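Local coordinates for protein L-Ala-D/L-Glu Epimerase (Escherichia coli, PDB 1JPD) that belongs to the enolase superfamily, pairing a mandelate racemase/muconate lactonizing enzyme-type N-terminal domain with a TIM-barrel-like C-terminal domain, at residues G75-R78 with E79-Q82. Sequence-based numbering, arbitrary orientation.
Sequences GLTR and EELQ
A capping box between Thr-77 and Glu-80 opens the short helix 78-84, with Thr-77 at the N-cap. Carboxylate oxygen OE2 of Glu-80 takes two donors from this one residue. Thr-77 N sends its hydrogen almost straight at OE2 (3.3 Å, 171°), arriving from above the carboxylate plane. Thr-77 OG1 donates to the same OE2 at 3.1 Å, on the carboxylate oxygen's anti lone pair, the one facing away from OE1. In return, Glu-80 N reaches back to OG1 in a weak bond of 3.4 Å. With chi1 at 56°, OG1 sits between the backbone N and the carbonyl carbon of Thr-77, within range of both Glu-80 N and OE2. On the Glu-80 side, the chain runs on extended beyond CG, which carries the carboxylate back toward the backbone of the preceding loop, at Thr-77 N. The first helical turn then follows with Leu-81 N to Thr-77 O at 3.1 Å.

This helix belongs to the N-terminal domain of the enolase-superfamily fold, and it is reached from helix 69-73 through Gly-75, which has positive phi. Leu-76, just before the cap, lays CD1 against Glu-80 CB, while its CD2 meets Leu-81 CD1 at 3.8 Å, the two leucine side chains crossing at about a right angle. Both leucines are buried, and Leu-81 continues onto Leu-94 of helix 89-104. One residue on from the cap, Arg-78 O receives two weak bonds from Gln-82, one from its N and one from NE2; a bend at chi2 (-53°) brings NE2 round to the outer end of that oxygen. The Arg-78 side chain also packs on helix 89-104, touching Leu-98 and Ala-102 and making a cation-pi contact with Trp-99.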
ATOM      1  N   GLY A  75     -12.356 -18.992 -18.794  1.00 72.87           N
ATOM      2  CA  GLY A  75     -11.252 -18.182 -19.298  1.00 67.50           C
ATOM      3  C   GLY A  75     -11.306 -16.673 -19.103  1.00 65.20           C
ATOM      4  O   GLY A  75     -10.739 -15.926 -19.911  1.00 60.89           O
ATOM      5  N   LEU A  76     -11.966 -16.223 -18.036  1.00 63.34           N
ATOM      6  CA  LEU A  76     -12.094 -14.795 -17.739  1.00 62.56           C
ATOM      7  C   LEU A  76     -10.752 -14.077 -17.757  1.00 62.91           C
ATOM      8  O   LEU A  76      -9.894 -14.349 -16.927  1.00 67.81           O
ATOM      9  CB  LEU A  76     -12.731 -14.603 -16.364  1.00 63.07           C
ATOM     10  CG  LEU A  76     -13.024 -13.157 -15.968  1.00 63.47           C
ATOM     11  CD1 LEU A  76     -14.120 -12.610 -16.870  1.00 59.74           C
ATOM     12  CD2 LEU A  76     -13.450 -13.096 -14.508  1.00 62.23           C
ATOM     13  N   THR A  77     -10.568 -13.160 -18.697  1.00 65.00           N
ATOM     14  CA  THR A  77      -9.312 -12.424 -18.772  1.00 67.40           C
ATOM     15  C   THR A  77      -9.324 -11.286 -17.761  1.00 69.43           C
ATOM     16  O   THR A  77     -10.340 -11.018 -17.122  1.00 67.50           O
ATOM     17  CB  THR A  77      -9.085 -11.811 -20.166  1.00 69.25           C
ATOM     18  OG1 THR A  77     -10.198 -10.976 -20.504  1.00 72.48           O
ATOM     19  CG2 THR A  77      -8.916 -12.899 -21.213  1.00 68.88           C
ATOM     20  N   ARG A  78      -8.182 -10.623 -17.622  1.00 71.09           N
ATOM     21  CA  ARG A  78      -8.051  -9.506 -16.703  1.00 70.03           C
ATOM     22  C   ARG A  78      -8.899  -8.336 -17.173  1.00 70.74           C
ATOM     23  O   ARG A  78      -9.507  -7.635 -16.365  1.00 71.36           O
ATOM     24  CB  ARG A  78      -6.588  -9.075 -16.611  1.00 70.05           C
ATOM     25  CG  ARG A  78      -5.735  -9.957 -15.716  1.00 73.27           C
ATOM     26  CD  ARG A  78      -4.304 -10.012 -16.214  1.00 73.70           C
ATOM     27  NE  ARG A  78      -4.215 -10.807 -17.436  1.00 79.08           N
ATOM     28  CZ  ARG A  78      -3.175 -10.801 -18.262  1.00 77.27           C
ATOM     29  NH1 ARG A  78      -2.122 -10.036 -18.002  1.00 74.33           N
ATOM     30  NH2 ARG A  78      -3.192 -11.560 -19.348  1.00 76.95           N
ATOM     31  N   GLU A  79      -8.948  -8.122 -18.483  1.00 70.88           N
ATOM     32  CA  GLU A  79      -9.734  -7.016 -19.009  1.00 70.75           C
ATOM     33  C   GLU A  79     -11.218  -7.211 -18.704  1.00 68.52           C
ATOM     34  O   GLU A  79     -11.921  -6.249 -18.399  1.00 67.06           O
ATOM     35  CB  GLU A  79      -9.532  -6.869 -20.517  1.00 71.37           C
ATOM     36  CG  GLU A  79     -10.129  -5.587 -21.065  1.00 77.21           C
ATOM     37  CD  GLU A  79     -10.268  -5.601 -22.572  1.00 82.93           C
ATOM     38  OE1 GLU A  79      -9.237  -5.529 -23.277  1.00 84.62           O
ATOM     39  OE2 GLU A  79     -11.421  -5.690 -23.051  1.00 84.21           O
ATOM     40  N   GLU A  80     -11.685  -8.457 -18.773  1.00 66.57           N
ATOM     41  CA  GLU A  80     -13.089  -8.766 -18.505  1.00 66.43           C
ATOM     42  C   GLU A  80     -13.411  -8.686 -17.012  1.00 63.93           C
ATOM     43  O   GLU A  80     -14.527  -8.337 -16.629  1.00 62.94           O
ATOM     44  CB  GLU A  80     -13.452 -10.170 -19.025  1.00 69.27           C
ATOM     45  CG  GLU A  80     -13.155 -10.419 -20.506  1.00 72.66           C
ATOM     46  CD  GLU A  80     -13.613 -11.794 -20.984  1.00 74.82           C
ATOM     47  OE1 GLU A  80     -14.828 -11.979 -21.222  1.00 76.17           O
ATOM     48  OE2 GLU A  80     -12.759 -12.696 -21.115  1.00 75.37           O
ATOM     49  N   LEU A  81     -12.430  -9.006 -16.171  1.00 62.79           N
ATOM     50  CA  LEU A  81     -12.618  -8.983 -14.719  1.00 56.99           C
ATOM     51  C   LEU A  81     -12.910  -7.598 -14.145  1.00 57.86           C
ATOM     52  O   LEU A  81     -13.610  -7.477 -13.141  1.00 60.79           O
ATOM     53  CB  LEU A  81     -11.386  -9.560 -14.021  1.00 51.01           C
ATOM     54  CG  LEU A  81     -11.399  -9.521 -12.494  1.00 49.67           C
ATOM     55  CD1 LEU A  81     -12.544 -10.367 -11.962  1.00 51.09           C
ATOM     56  CD2 LEU A  81     -10.069 -10.025 -11.971  1.00 51.39           C
ATOM     57  N   GLN A  82     -12.372  -6.559 -14.780  1.00 59.24           N
ATOM     58  CA  GLN A  82     -12.561  -5.182 -14.328  1.00 57.61           C
ATOM     59  C   GLN A  82     -14.024  -4.735 -14.364  1.00 59.65           C
ATOM     60  O   GLN A  82     -14.438  -3.858 -13.598  1.00 60.45           O
ATOM     61  CB  GLN A  82     -11.723  -4.226 -15.186  1.00 54.21           C
ATOM     62  CG  GLN A  82     -10.229  -4.531 -15.212  1.00 55.29           C
ATOM     63  CD  GLN A  82      -9.625  -4.648 -13.825  1.00 54.03           C
ATOM     64  OE1 GLN A  82      -9.798  -3.769 -12.981  1.00 53.94           O
ATOM     65  NE2 GLN A  82      -8.904  -5.733 -13.587  1.00 48.56           N
TER